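Local atomic coordinates of HNH nuclease domain-containing protein (Streptomyces coelicolor, PDB entry 5ZMO), a protein that binds phosphorothioated DNA through the sulfur-binding domain present here, the whole protein being a type IV restriction enzyme that probably cleaves such DNA through an HNH nuclease domain. Residues V16-R21 / L27-L32; P59-Y64 / D72-P77; G139-Y144 / G151-F156. All coordinates share one frame; numbering follows the deposited sequence.

Contact 1: V16-R21 / L27-L32; sequences VRPARR and LHRPVL. With nucleotides of chain C; nucleotides of chain B.
Val16 and Pro18 lie over one face of the Arg29 guanidinium. Val16 CG1 sits 3.8 Å from Arg29 NH2 and also touches the CB of that arginine. It reaches there because CG1 stands anti to the backbone N (chi1 175°). Pro18 meets the group through its backbone as well as its ring, with Pro18 CA 3.8 Å from Arg29 NH1. Beside this, Pro18 CG slides past Pro30 CD at 4.1 Å, an apolar contact between two proline rings. No direct hydrogen bond joins the two segments, but two waters bridge them, the second through a weak bond. At the guanidinium edge, in its plane, one water accepts from Arg29 NH1 at 2.6 Å and donates to the Arg17 carbonyl O. A second water accepts from Ala19 N at 2.9 Å and binds the same NH1 weakly. Arg29 NH1 also bonds a modified unit of the bound strand, probably the phosphorothioate nucleotide, while NH2 forms a salt bridge with Asp84. These bonds probably fix the orientation of the guanidinium. Residues 19-21 carry on to the DNA. Arg20 N donates to O3' of DG8 of chain C at 2.8 Å, nearly straight at 168°. One face of the Arg21 guanidinium lies over the sugar C4' of DC5 of chain B. Ala19 pairs by backbone bonds with Ala26 just beyond the ends of strands 20-21 and 24-25. Helix 28-41 starts soon after, with helix 70-83 packed on Arg29 and Tyr144 of helix 130-144 on Pro18 and Pro30.

Contact 2: P59-Y64 / D72-P77; sequences PLMEKY and DGVRYP. With nucleotides of chain B.
Met61 touches Pro77 across the contact. Among the flat groups, Tyr76 CZ lies over one face of the Arg75 guanidinium, 3.7 Å above its plane and offset toward the rim of that group. At the guanidinium edge, in plane, lies Asp72 CA. Arg75 grips Asp72 side-on, with NE and NH1 both donating to OD1. The bond from Arg75 NE to Asp72 OD1 measures 2.8 Å and comes from above the carboxylate plane. The NH1 bond arrives on the syn side. This salt bridge, one turn long within the helix, fixes the rotation of the guanidinium. DC5 of chain B donates from its cytosine amino N4 to Tyr76 OH at 3.2 Å and 146°. No hydrogen bond joins residues 59-64 to 72-77. Met61 bends at chi2 (44°) and chi3 so that its methyl CE lies 4.1 Å from Val74 CA. Met61 CE also meets Pro77 CG at 4.2 Å. Gly73 has no side chain, and Met61 CG comes within 4.3 Å of Gly73 C. Met61 is the residue of 59-64 that reaches across to all three. The axes of segments 59-63 and 72-77 pass 9.4 Å apart at 104°. Val31 of helix 28-41 packs on Met61, and His28 on Pro77. The chemistry implies a division of labour: helix 70-83 turns carbon toward the core, while Tyr76 meets the major-groove edge of a cytosine, consistent with a part in reading the base.

Contact 3: G139-Y144 / G151-F156; sequences GLIARY and GLLEDF
Ile141 overlaps the ends of two leucines with its terminal methyl. Ile141 CD1 lies 3.9 Å from Leu153 CD1, and the two side chains cross at about a right angle. The same methyl, Ile141 CD1, is 4.3 Å from Leu152 CD2. An extended chi2 (162°) carries CD1 outward from the helix, where it meets one methyl of each leucine. The Leu152 side chain starts out toward Ile141. Leu153 does not, and only its end comes near. The contact is small and purely apolar, with 80 Å² buried in all. It joins the last turns of helix 130-144 to the short helix 152-155 in a helix-loop-helix connection, near the C-terminal end of the modelled domain. Gly151 takes the N-cap position of the second helix, and its carbonyl O accepts from Asp155 N at 2.9 Å. Its positive phi (94°) turns the chain into that helix. Leu162, further along the tail, also packs on Ile141. Tyr144 and Phe156 take no part in the Ile141 contact. On the first helix, Arg143 CG lies 3.7 Å above the centre of the Tyr144 ring, which also touches Leu27. In segment 151-156, the Leu152 carbonyl O lies in plane at the edge of the Phe156 ring, which packs against Leu34 and Leu60 of helices 28-41 and 50-63. The bound nucleic acid begins about 10 Å away, measured between nearest atoms.

How the contacts relate
The three contacts follow one another along the chain; none nests in or crosses another. Contact 1 comes first and closes the hairpin of strands 20-21 and 24-25 onto the start of helix 28-41. Contact 2 then closes the turn between helices 50-63 and 70-83. Contact 3 closes the loop after helix 130-144, near the C-terminal end. Helix 28-41 ties all three together. The His28 carbonyl and Arg29 touch Met61 and Pro77 of contact 2, and the Val31 carbonyl lies against Phe156 of contact 3. Tyr64 and Asp155 probably hydrogen-bond between contacts 2 and 3. Contacts 1 and 2 reach the DNA; contact 3 does not touch it.

Contact 1: V16-R21 / L27-L32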
loop_
_atom_site.group_PDB
_atom_site.type_symbol
_atom_site.label_atom_id
_atom_site.label_comp_id
_atom_site.label_asym_id
_atom_site.label_seq_id
_atom_site.Cartn_x
_atom_site.Cartn_y
_atom_site.Cartn_z
ATOM N N VAL A 16 5.651 10.466 -1.116
ATOM C CA VAL A 16 4.686 9.918 -2.063
ATOM C C VAL A 16 3.692 11.045 -2.375
ATOM O O VAL A 16 2.881 11.423 -1.488
ATOM C CB VAL A 16 3.938 8.672 -1.535
ATOM C CG1 VAL A 16 2.866 8.235 -2.550
ATOM C CG2 VAL A 16 4.898 7.534 -1.311
ATOM N N ARG A 17 3.727 11.570 -3.615
ATOM C CA ARG A 17 2.857 12.666 -4.000
ATOM C C ARG A 17 2.175 12.262 -5.308
ATOM O O ARG A 17 2.735 12.513 -6.357
ATOM C CB ARG A 17 3.655 13.934 -4.287
ATOM C CG ARG A 17 4.425 14.514 -3.128
ATOM C CD ARG A 17 3.551 14.980 -1.983
ATOM N NE ARG A 17 4.204 15.747 -0.899
ATOM C CZ ARG A 17 5.508 16.053 -0.715
ATOM N NH1 ARG A 17 6.528 15.705 -1.522
ATOM N NH2 ARG A 17 5.815 16.756 0.380
ATOM N N PRO A 18 1.007 11.624 -5.250
ATOM C CA PRO A 18 0.424 11.095 -6.496
ATOM C C PRO A 18 -0.076 12.217 -7.376
ATOM O O PRO A 18 -0.320 13.291 -6.892
ATOM C CB PRO A 18 -0.740 10.266 -6.020
ATOM C CG PRO A 18 -0.400 9.930 -4.590
ATOM C CD PRO A 18 0.272 11.151 -4.068
ATOM N N ALA A 19 -0.258 11.917 -8.624
ATOM C CA ALA A 19 -0.768 12.914 -9.582
ATOM C C ALA A 19 -2.162 13.338 -9.149
ATOM O O ALA A 19 -2.968 12.482 -8.676
ATOM C CB ALA A 19 -0.818 12.292 -10.960
ATOM N N ARG A 20 -2.414 14.646 -9.212
ATOM C CA ARG A 20 -3.680 15.258 -8.794
ATOM C C ARG A 20 -4.516 15.446 -10.020
ATOM O O ARG A 20 -4.164 16.281 -10.832
ATOM C CB ARG A 20 -3.499 16.635 -8.091
ATOM C CG ARG A 20 -2.396 16.747 -7.041
ATOM C CD ARG A 20 -2.688 16.147 -5.667
ATOM N NE ARG A 20 -4.052 16.360 -5.169
ATOM C CZ ARG A 20 -4.511 17.482 -4.621
ATOM N NH1 ARG A 20 -3.728 18.548 -4.498
ATOM N NH2 ARG A 20 -5.779 17.550 -4.218
ATOM N N ARG A 21 -5.582 14.654 -10.187
ATOM C CA ARG A 21 -6.520 14.808 -11.347
ATOM C C ARG A 21 -7.709 15.670 -10.893
ATOM O O ARG A 21 -7.742 16.095 -9.724
ATOM C CB ARG A 21 -7.002 13.456 -11.915
ATOM C CG ARG A 21 -5.900 12.444 -12.220
ATOM C CD ARG A 21 -6.014 11.683 -13.553
ATOM N NE ARG A 21 -7.371 11.331 -14.051
ATOM C CZ ARG A 21 -7.748 11.307 -15.344
ATOM N NH1 ARG A 21 -6.909 11.622 -16.333
ATOM N NH2 ARG A 21 -8.991 10.967 -15.681
ATOM N N LEU A 27 -5.488 7.614 -5.420
ATOM C CA LEU A 27 -5.441 7.115 -4.044
ATOM C C LEU A 27 -4.789 5.722 -3.897
ATOM O O LEU A 27 -4.618 5.229 -2.740
ATOM C CB LEU A 27 -6.795 7.141 -3.402
ATOM C CG LEU A 27 -7.357 8.568 -3.250
ATOM C CD1 LEU A 27 -8.848 8.462 -2.991
ATOM C CD2 LEU A 27 -6.662 9.356 -2.140
ATOM N N HIS A 28 -4.263 5.196 -4.997
ATOM C CA HIS A 28 -3.735 3.803 -5.080
ATOM C C HIS A 28 -2.622 3.541 -4.073
ATOM O O HIS A 28 -2.696 2.627 -3.255
ATOM C CB HIS A 28 -3.263 3.482 -6.450
ATOM C CG HIS A 28 -4.315 3.626 -7.505
ATOM N ND1 HIS A 28 -4.908 4.839 -7.790
ATOM C CD2 HIS A 28 -4.835 2.745 -8.378
ATOM C CE1 HIS A 28 -5.798 4.675 -8.746
ATOM N NE2 HIS A 28 -5.756 3.423 -9.147
ATOM N N ARG A 29 -1.594 4.418 -4.070
ATOM C CA ARG A 29 -0.473 4.271 -3.148
ATOM C C ARG A 29 -0.859 4.505 -1.715
ATOM O O ARG A 29 -0.457 3.704 -0.866
ATOM C CB ARG A 29 0.762 5.065 -3.640
ATOM C CG ARG A 29 1.497 4.286 -4.724
ATOM C CD ARG A 29 2.687 5.112 -5.231
ATOM N NE ARG A 29 2.273 6.146 -6.151
ATOM C CZ ARG A 29 3.052 7.205 -6.488
ATOM N NH1 ARG A 29 2.602 8.130 -7.317
ATOM N NH2 ARG A 29 4.254 7.369 -5.949
ATOM N N PRO A 30 -1.615 5.595 -1.407
ATOM C CA PRO A 30 -2.119 5.803 -0.088
ATOM C C PRO A 30 -2.923 4.635 0.476
ATOM O O PRO A 30 -2.696 4.268 1.674
ATOM C CB PRO A 30 -2.973 7.089 -0.221
ATOM C CG PRO A 30 -2.188 7.856 -1.308
ATOM C CD PRO A 30 -1.787 6.807 -2.243
ATOM N N VAL A 31 -3.744 4.042 -0.351
ATOM C CA VAL A 31 -4.561 2.880 0.131
ATOM C C VAL A 31 -3.645 1.660 0.437
ATOM O O VAL A 31 -3.758 1.045 1.478
ATOM C CB VAL A 31 -5.665 2.524 -0.856
ATOM C CG1 VAL A 31 -6.262 1.125 -0.615
ATOM C CG2 VAL A 31 -6.736 3.585 -0.838
ATOM N N LEU A 32 -2.756 1.294 -0.457
ATOM C CA LEU A 32 -1.868 0.180 -0.186
ATOM C C LEU A 32 -0.968 0.402 0.999
ATOM O O LEU A 32 -0.801 -0.552 1.876
ATOM C CB LEU A 32 -1.098 -0.207 -1.447
ATOM C CG LEU A 32 -0.291 -1.489 -1.322
ATOM C CD1 LEU A 32 -1.108 -2.665 -0.934
ATOM C CD2 LEU A 32 0.417 -1.750 -2.647
ATOM P P DG C 8 -2.693 17.890 -15.717
ATOM O OP1 DG C 8 -4.040 17.351 -15.956
ATOM O OP2 DG C 8 -2.369 19.305 -15.959
ATOM O "O5'" DG C 8 -2.332 17.601 -14.189
ATOM C "C5'" DG C 8 -2.491 16.265 -13.670
ATOM C "C4'" DG C 8 -1.400 15.902 -12.687
ATOM O "O4'" DG C 8 -0.189 15.498 -13.383
ATOM C "C3'" DG C 8 -0.960 16.994 -11.723
ATOM O "O3'" DG C 8 -0.581 16.303 -10.518
ATOM C "C2'" DG C 8 0.228 17.616 -12.439
ATOM C "C1'" DG C 8 0.879 16.405 -13.071
ATOM N N9 DG C 8 1.615 16.618 -14.312
ATOM C C8 DG C 8 1.294 17.464 -15.344
ATOM N N7 DG C 8 2.104 17.360 -16.363
ATOM C C5 DG C 8 3.002 16.376 -15.988
ATOM C C6 DG C 8 4.140 15.863 -16.663
ATOM O O6 DG C 8 4.566 16.151 -17.792
ATOM N N1 DG C 8 4.776 14.882 -15.917
ATOM C C2 DG C 8 4.422 14.504 -14.640
ATOM N N2 DG C 8 5.188 13.576 -14.071
ATOM N N3 DG C 8 3.375 14.985 -13.992
ATOM C C4 DG C 8 2.710 15.904 -14.722
ATOM P P DC B 5 -6.532 5.967 -13.048
ATOM O OP1 DC B 5 -7.381 6.996 -12.415
ATOM O OP2 DC B 5 -6.844 4.539 -13.095
ATOM O "O5'" DC B 5 -6.274 6.387 -14.565
ATOM C "C5'" DC B 5 -5.951 7.738 -14.871
ATOM C "C4'" DC B 5 -6.112 7.956 -16.356
ATOM O "O4'" DC B 5 -5.082 7.289 -17.114
ATOM C "C3'" DC B 5 -7.438 7.486 -16.951
ATOM O "O3'" DC B 5 -7.780 8.477 -17.951
ATOM C "C2'" DC B 5 -7.073 6.157 -17.608
ATOM C "C1'" DC B 5 -5.634 6.368 -18.068
ATOM N N1 DC B 5 -4.748 5.179 -18.117
ATOM C C2 DC B 5 -3.969 4.916 -19.238
ATOM O O2 DC B 5 -4.125 5.606 -20.266
ATOM N N3 DC B 5 -3.123 3.857 -19.223
ATOM C C4 DC B 5 -3.051 3.078 -18.142
ATOM N N4 DC B 5 -2.190 2.062 -18.164
ATOM C C5 DC B 5 -3.806 3.350 -16.972
ATOM C C6 DC B 5 -4.648 4.383 -17.007
HETATM O O HOH W 1 3.793 10.196 -8.410
HETATM O O HOH W 2 0.170 9.143 -9.491
#

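Contact 2: P59-Y64 / D72-P77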
loop_
_atom_site.group_PDB
_atom_site.type_symbol
_atom_site.label_atom_id
_atom_site.label_comp_id
_atom_site.label_asym_id
_atom_site.label_seq_id
_atom_site.Cartn_x
_atom_site.Cartn_y
_atom_site.Cartn_z
ATOM N N PRO A 59 -11.192 -4.604 -2.683
ATOM C CA PRO A 59 -12.434 -3.968 -2.256
ATOM C C PRO A 59 -12.255 -2.661 -1.495
ATOM O O PRO A 59 -13.141 -1.818 -1.570
ATOM C CB PRO A 59 -13.045 -4.971 -1.219
ATOM C CG PRO A 59 -12.136 -6.109 -1.129
ATOM C CD PRO A 59 -10.954 -5.926 -2.036
ATOM N N LEU A 60 -11.126 -2.480 -0.811
ATOM C CA LEU A 60 -10.788 -1.155 -0.218
ATOM C C LEU A 60 -10.482 -0.075 -1.252
ATOM O O LEU A 60 -10.825 1.111 -1.072
ATOM C CB LEU A 60 -9.635 -1.242 0.768
ATOM C CG LEU A 60 -9.707 -2.305 1.824
ATOM C CD1 LEU A 60 -8.382 -2.441 2.588
ATOM C CD2 LEU A 60 -10.865 -1.987 2.816
ATOM N N MET A 61 -9.798 -0.485 -2.301
ATOM C CA MET A 61 -9.514 0.366 -3.482
ATOM C C MET A 61 -10.836 0.874 -4.087
ATOM O O MET A 61 -10.987 2.081 -4.434
ATOM C CB MET A 61 -8.747 -0.467 -4.515
ATOM C CG MET A 61 -7.659 0.153 -5.346
ATOM S SD MET A 61 -6.530 1.207 -4.482
ATOM C CE MET A 61 -5.137 0.197 -4.014
ATOM N N GLU A 62 -11.811 -0.019 -4.236
ATOM C CA GLU A 62 -13.131 0.364 -4.727
ATOM C C GLU A 62 -13.918 1.240 -3.769
ATOM O O GLU A 62 -14.494 2.271 -4.181
ATOM C CB GLU A 62 -13.922 -0.919 -5.091
ATOM C CG GLU A 62 -13.357 -1.671 -6.250
ATOM C CD GLU A 62 -13.700 -3.162 -6.272
ATOM O OE1 GLU A 62 -13.360 -3.754 -7.326
ATOM O OE2 GLU A 62 -14.319 -3.645 -5.268
ATOM N N LYS A 63 -14.000 0.842 -2.502
ATOM C CA LYS A 63 -14.797 1.582 -1.556
ATOM C C LYS A 63 -14.182 2.950 -1.183
ATOM O O LYS A 63 -14.837 3.994 -1.285
ATOM C CB LYS A 63 -15.036 0.701 -0.315
ATOM C CG LYS A 63 -15.878 1.388 0.721
ATOM C CD LYS A 63 -16.333 0.444 1.810
ATOM C CE LYS A 63 -17.248 1.222 2.731
ATOM N NZ LYS A 63 -17.883 0.294 3.677
ATOM N N TYR A 64 -12.917 2.956 -0.771
ATOM C CA TYR A 64 -12.263 4.182 -0.229
ATOM C C TYR A 64 -11.402 4.926 -1.259
ATOM O O TYR A 64 -11.173 6.114 -1.146
ATOM C CB TYR A 64 -11.431 3.845 0.957
ATOM C CG TYR A 64 -12.255 3.275 2.043
ATOM C CD1 TYR A 64 -13.123 4.072 2.780
ATOM C CD2 TYR A 64 -12.282 1.943 2.271
ATOM C CE1 TYR A 64 -13.960 3.504 3.784
ATOM C CE2 TYR A 64 -13.089 1.384 3.215
ATOM C CZ TYR A 64 -13.924 2.173 4.001
ATOM O OH TYR A 64 -14.717 1.514 4.940
ATOM N N ASP A 72 -7.551 -4.353 -10.930
ATOM C CA ASP A 72 -6.788 -3.579 -11.880
ATOM C C ASP A 72 -6.077 -2.435 -11.170
ATOM O O ASP A 72 -4.982 -2.090 -11.551
ATOM C CB ASP A 72 -7.700 -3.030 -12.990
ATOM C CG ASP A 72 -6.912 -2.279 -14.073
ATOM O OD1 ASP A 72 -6.031 -2.896 -14.680
ATOM O OD2 ASP A 72 -7.212 -1.087 -14.264
ATOM N N GLY A 73 -6.701 -1.841 -10.181
ATOM C CA GLY A 73 -6.212 -0.795 -9.369
ATOM C C GLY A 73 -5.015 -1.171 -8.525
ATOM O O GLY A 73 -3.992 -0.482 -8.555
ATOM N N VAL A 74 -5.144 -2.240 -7.721
ATOM C CA VAL A 74 -4.069 -2.659 -6.776
ATOM C C VAL A 74 -2.703 -2.973 -7.442
ATOM O O VAL A 74 -1.634 -2.784 -6.794
ATOM C CB VAL A 74 -4.342 -3.934 -5.911
ATOM C CG1 VAL A 74 -3.466 -3.878 -4.665
ATOM C CG2 VAL A 74 -5.743 -4.090 -5.397
ATOM N N ARG A 75 -2.711 -3.467 -8.682
ATOM C CA ARG A 75 -1.503 -3.875 -9.355
ATOM C C ARG A 75 -0.551 -2.646 -9.523
ATOM O O ARG A 75 0.678 -2.830 -9.438
ATOM C CB ARG A 75 -1.764 -4.597 -10.665
ATOM C CG ARG A 75 -2.373 -3.758 -11.724
ATOM C CD ARG A 75 -3.007 -4.636 -12.771
ATOM N NE ARG A 75 -3.531 -3.817 -13.840
ATOM C CZ ARG A 75 -2.905 -3.526 -14.985
ATOM N NH1 ARG A 75 -3.565 -2.784 -15.861
ATOM N NH2 ARG A 75 -1.705 -3.965 -15.268
ATOM N N TYR A 76 -1.105 -1.437 -9.695
ATOM C CA TYR A 76 -0.272 -0.227 -9.949
ATOM C C TYR A 76 0.659 0.110 -8.747
ATOM O O TYR A 76 1.857 0.094 -8.924
ATOM C CB TYR A 76 -1.103 0.942 -10.349
ATOM C CG TYR A 76 -1.654 0.791 -11.768
ATOM C CD1 TYR A 76 -0.798 0.768 -12.858
ATOM C CD2 TYR A 76 -3.016 0.699 -11.988
ATOM C CE1 TYR A 76 -1.290 0.669 -14.126
ATOM C CE2 TYR A 76 -3.529 0.477 -13.251
ATOM C CZ TYR A 76 -2.664 0.496 -14.321
ATOM O OH TYR A 76 -3.142 0.358 -15.611
ATOM N N PRO A 77 0.109 0.260 -7.530
ATOM C CA PRO A 77 0.977 0.572 -6.340
ATOM C C PRO A 77 1.787 -0.640 -5.885
ATOM O O PRO A 77 2.849 -0.468 -5.313
ATOM C CB PRO A 77 -0.020 1.020 -5.258
ATOM C CG PRO A 77 -1.304 0.354 -5.674
ATOM C CD PRO A 77 -1.325 0.374 -7.210
ATOM P P DC B 5 -6.532 5.967 -13.048
ATOM O OP1 DC B 5 -7.381 6.996 -12.415
ATOM O OP2 DC B 5 -6.844 4.539 -13.095
ATOM O "O5'" DC B 5 -6.274 6.387 -14.565
ATOM C "C5'" DC B 5 -5.951 7.738 -14.871
ATOM C "C4'" DC B 5 -6.112 7.956 -16.356
ATOM O "O4'" DC B 5 -5.082 7.289 -17.114
ATOM C "C3'" DC B 5 -7.438 7.486 -16.951
ATOM O "O3'" DC B 5 -7.780 8.477 -17.951
ATOM C "C2'" DC B 5 -7.073 6.157 -17.608
ATOM C "C1'" DC B 5 -5.634 6.368 -18.068
ATOM N N1 DC B 5 -4.748 5.179 -18.117
ATOM C C2 DC B 5 -3.969 4.916 -19.238
ATOM O O2 DC B 5 -4.125 5.606 -20.266
ATOM N N3 DC B 5 -3.123 3.857 -19.223
ATOM C C4 DC B 5 -3.051 3.078 -18.142
ATOM N N4 DC B 5 -2.190 2.062 -18.164
ATOM C C5 DC B 5 -3.806 3.350 -16.972
ATOM C C6 DC B 5 -4.648 4.383 -17.007
#

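Contact 3: G139-Y144 / G151-F156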
loop_
_atom_site.group_PDB
_atom_site.type_symbol
_atom_site.label_atom_id
_atom_site.label_comp_id
_atom_site.label_asym_id
_atom_site.label_seq_id
_atom_site.Cartn_x
_atom_site.Cartn_y
_atom_site.Cartn_z
ATOM N N GLY A 139 -0.855 10.686 9.238
ATOM C CA GLY A 139 -0.391 11.547 8.165
ATOM C C GLY A 139 -1.042 11.244 6.845
ATOM O O GLY A 139 -1.458 12.155 6.103
ATOM N N LEU A 140 -1.125 9.960 6.482
ATOM C CA LEU A 140 -1.811 9.589 5.210
ATOM C C LEU A 140 -3.289 9.920 5.245
ATOM O O LEU A 140 -3.850 10.351 4.276
ATOM C CB LEU A 140 -1.628 8.112 4.899
ATOM C CG LEU A 140 -0.268 7.692 4.412
ATOM C CD1 LEU A 140 -0.056 6.201 4.455
ATOM C CD2 LEU A 140 -0.129 8.189 2.967
ATOM N N ILE A 141 -3.929 9.687 6.379
ATOM C CA ILE A 141 -5.336 9.968 6.513
ATOM C C ILE A 141 -5.606 11.474 6.429
ATOM O O ILE A 141 -6.568 11.863 5.745
ATOM C CB ILE A 141 -5.902 9.388 7.827
ATOM C CG1 ILE A 141 -6.046 7.868 7.671
ATOM C CG2 ILE A 141 -7.272 9.965 8.153
ATOM C CD1 ILE A 141 -6.170 7.109 8.970
ATOM N N ALA A 142 -4.742 12.286 7.029
ATOM C CA ALA A 142 -4.936 13.749 7.006
ATOM C C ALA A 142 -4.777 14.274 5.624
ATOM O O ALA A 142 -5.530 15.157 5.197
ATOM C CB ALA A 142 -3.975 14.471 7.918
ATOM N N ARG A 143 -3.823 13.727 4.883
ATOM C CA ARG A 143 -3.598 14.239 3.551
ATOM C C ARG A 143 -4.591 13.757 2.493
ATOM O O ARG A 143 -4.908 14.494 1.569
ATOM C CB ARG A 143 -2.147 13.918 3.117
ATOM C CG ARG A 143 -1.744 14.556 1.826
ATOM C CD ARG A 143 -0.281 14.300 1.487
ATOM N NE ARG A 143 0.682 14.962 2.370
ATOM C CZ ARG A 143 2.007 14.793 2.272
ATOM N NH1 ARG A 143 2.540 13.971 1.346
ATOM N NH2 ARG A 143 2.819 15.448 3.101
ATOM N N TYR A 144 -4.996 12.489 2.548
ATOM C CA TYR A 144 -5.803 11.870 1.494
ATOM C C TYR A 144 -7.240 11.501 1.854
ATOM O O TYR A 144 -7.992 11.182 0.961
ATOM C CB TYR A 144 -5.088 10.585 1.009
ATOM C CG TYR A 144 -3.723 10.919 0.461
ATOM C CD1 TYR A 144 -3.612 11.672 -0.691
ATOM C CD2 TYR A 144 -2.558 10.567 1.154
ATOM C CE1 TYR A 144 -2.342 12.031 -1.190
ATOM C CE2 TYR A 144 -1.295 10.924 0.665
ATOM C CZ TYR A 144 -1.225 11.652 -0.511
ATOM O OH TYR A 144 0.022 11.968 -0.998
ATOM N N GLY A 151 -16.153 3.578 8.659
ATOM C CA GLY A 151 -15.658 2.284 8.319
ATOM C C GLY A 151 -14.196 2.250 7.975
ATOM O O GLY A 151 -13.621 1.157 7.935
ATOM N N LEU A 152 -13.576 3.379 7.681
ATOM C CA LEU A 152 -12.198 3.306 7.135
ATOM C C LEU A 152 -11.244 2.720 8.175
ATOM O O LEU A 152 -10.497 1.789 7.887
ATOM C CB LEU A 152 -11.696 4.672 6.697
ATOM C CG LEU A 152 -10.350 4.629 5.956
ATOM C CD1 LEU A 152 -10.334 5.624 4.807
ATOM C CD2 LEU A 152 -9.183 4.889 6.896
ATOM N N LEU A 153 -11.276 3.238 9.392
ATOM C CA LEU A 153 -10.347 2.746 10.413
ATOM C C LEU A 153 -10.497 1.270 10.675
ATOM O O LEU A 153 -9.488 0.544 10.638
ATOM C CB LEU A 153 -10.495 3.547 11.720
ATOM C CG LEU A 153 -9.644 4.801 11.916
ATOM C CD1 LEU A 153 -9.354 5.536 10.634
ATOM C CD2 LEU A 153 -10.197 5.713 13.017
ATOM N N GLU A 154 -11.733 0.800 10.853
ATOM C CA GLU A 154 -11.989 -0.627 11.012
ATOM C C GLU A 154 -11.530 -1.430 9.804
ATOM O O GLU A 154 -10.900 -2.481 9.965
ATOM C CB GLU A 154 -13.463 -0.926 11.332
ATOM C CG GLU A 154 -13.830 -0.737 12.792
ATOM C CD GLU A 154 -13.051 -1.670 13.745
ATOM O OE1 GLU A 154 -12.864 -1.276 14.926
ATOM O OE2 GLU A 154 -12.622 -2.777 13.318
ATOM N N ASP A 155 -11.810 -0.947 8.601
ATOM C CA ASP A 155 -11.556 -1.761 7.403
ATOM C C ASP A 155 -10.061 -1.875 7.094
ATOM O O ASP A 155 -9.607 -2.879 6.496
ATOM C CB ASP A 155 -12.328 -1.262 6.173
ATOM C CG ASP A 155 -13.823 -1.699 6.183
ATOM O OD1 ASP A 155 -14.225 -2.462 7.107
ATOM O OD2 ASP A 155 -14.572 -1.274 5.276
ATOM N N PHE A 156 -9.309 -0.884 7.536
ATOM C CA PHE A 156 -7.839 -0.904 7.392
ATOM C C PHE A 156 -7.103 -1.488 8.611
ATOM O O PHE A 156 -5.894 -1.543 8.617
ATOM C CB PHE A 156 -7.312 0.491 7.069
ATOM C CG PHE A 156 -7.525 0.892 5.649
ATOM C CD1 PHE A 156 -8.748 1.362 5.232
ATOM C CD2 PHE A 156 -6.527 0.718 4.678
ATOM C CE1 PHE A 156 -8.969 1.731 3.925
ATOM C CE2 PHE A 156 -6.760 1.085 3.363
ATOM C CZ PHE A 156 -7.976 1.571 2.972
#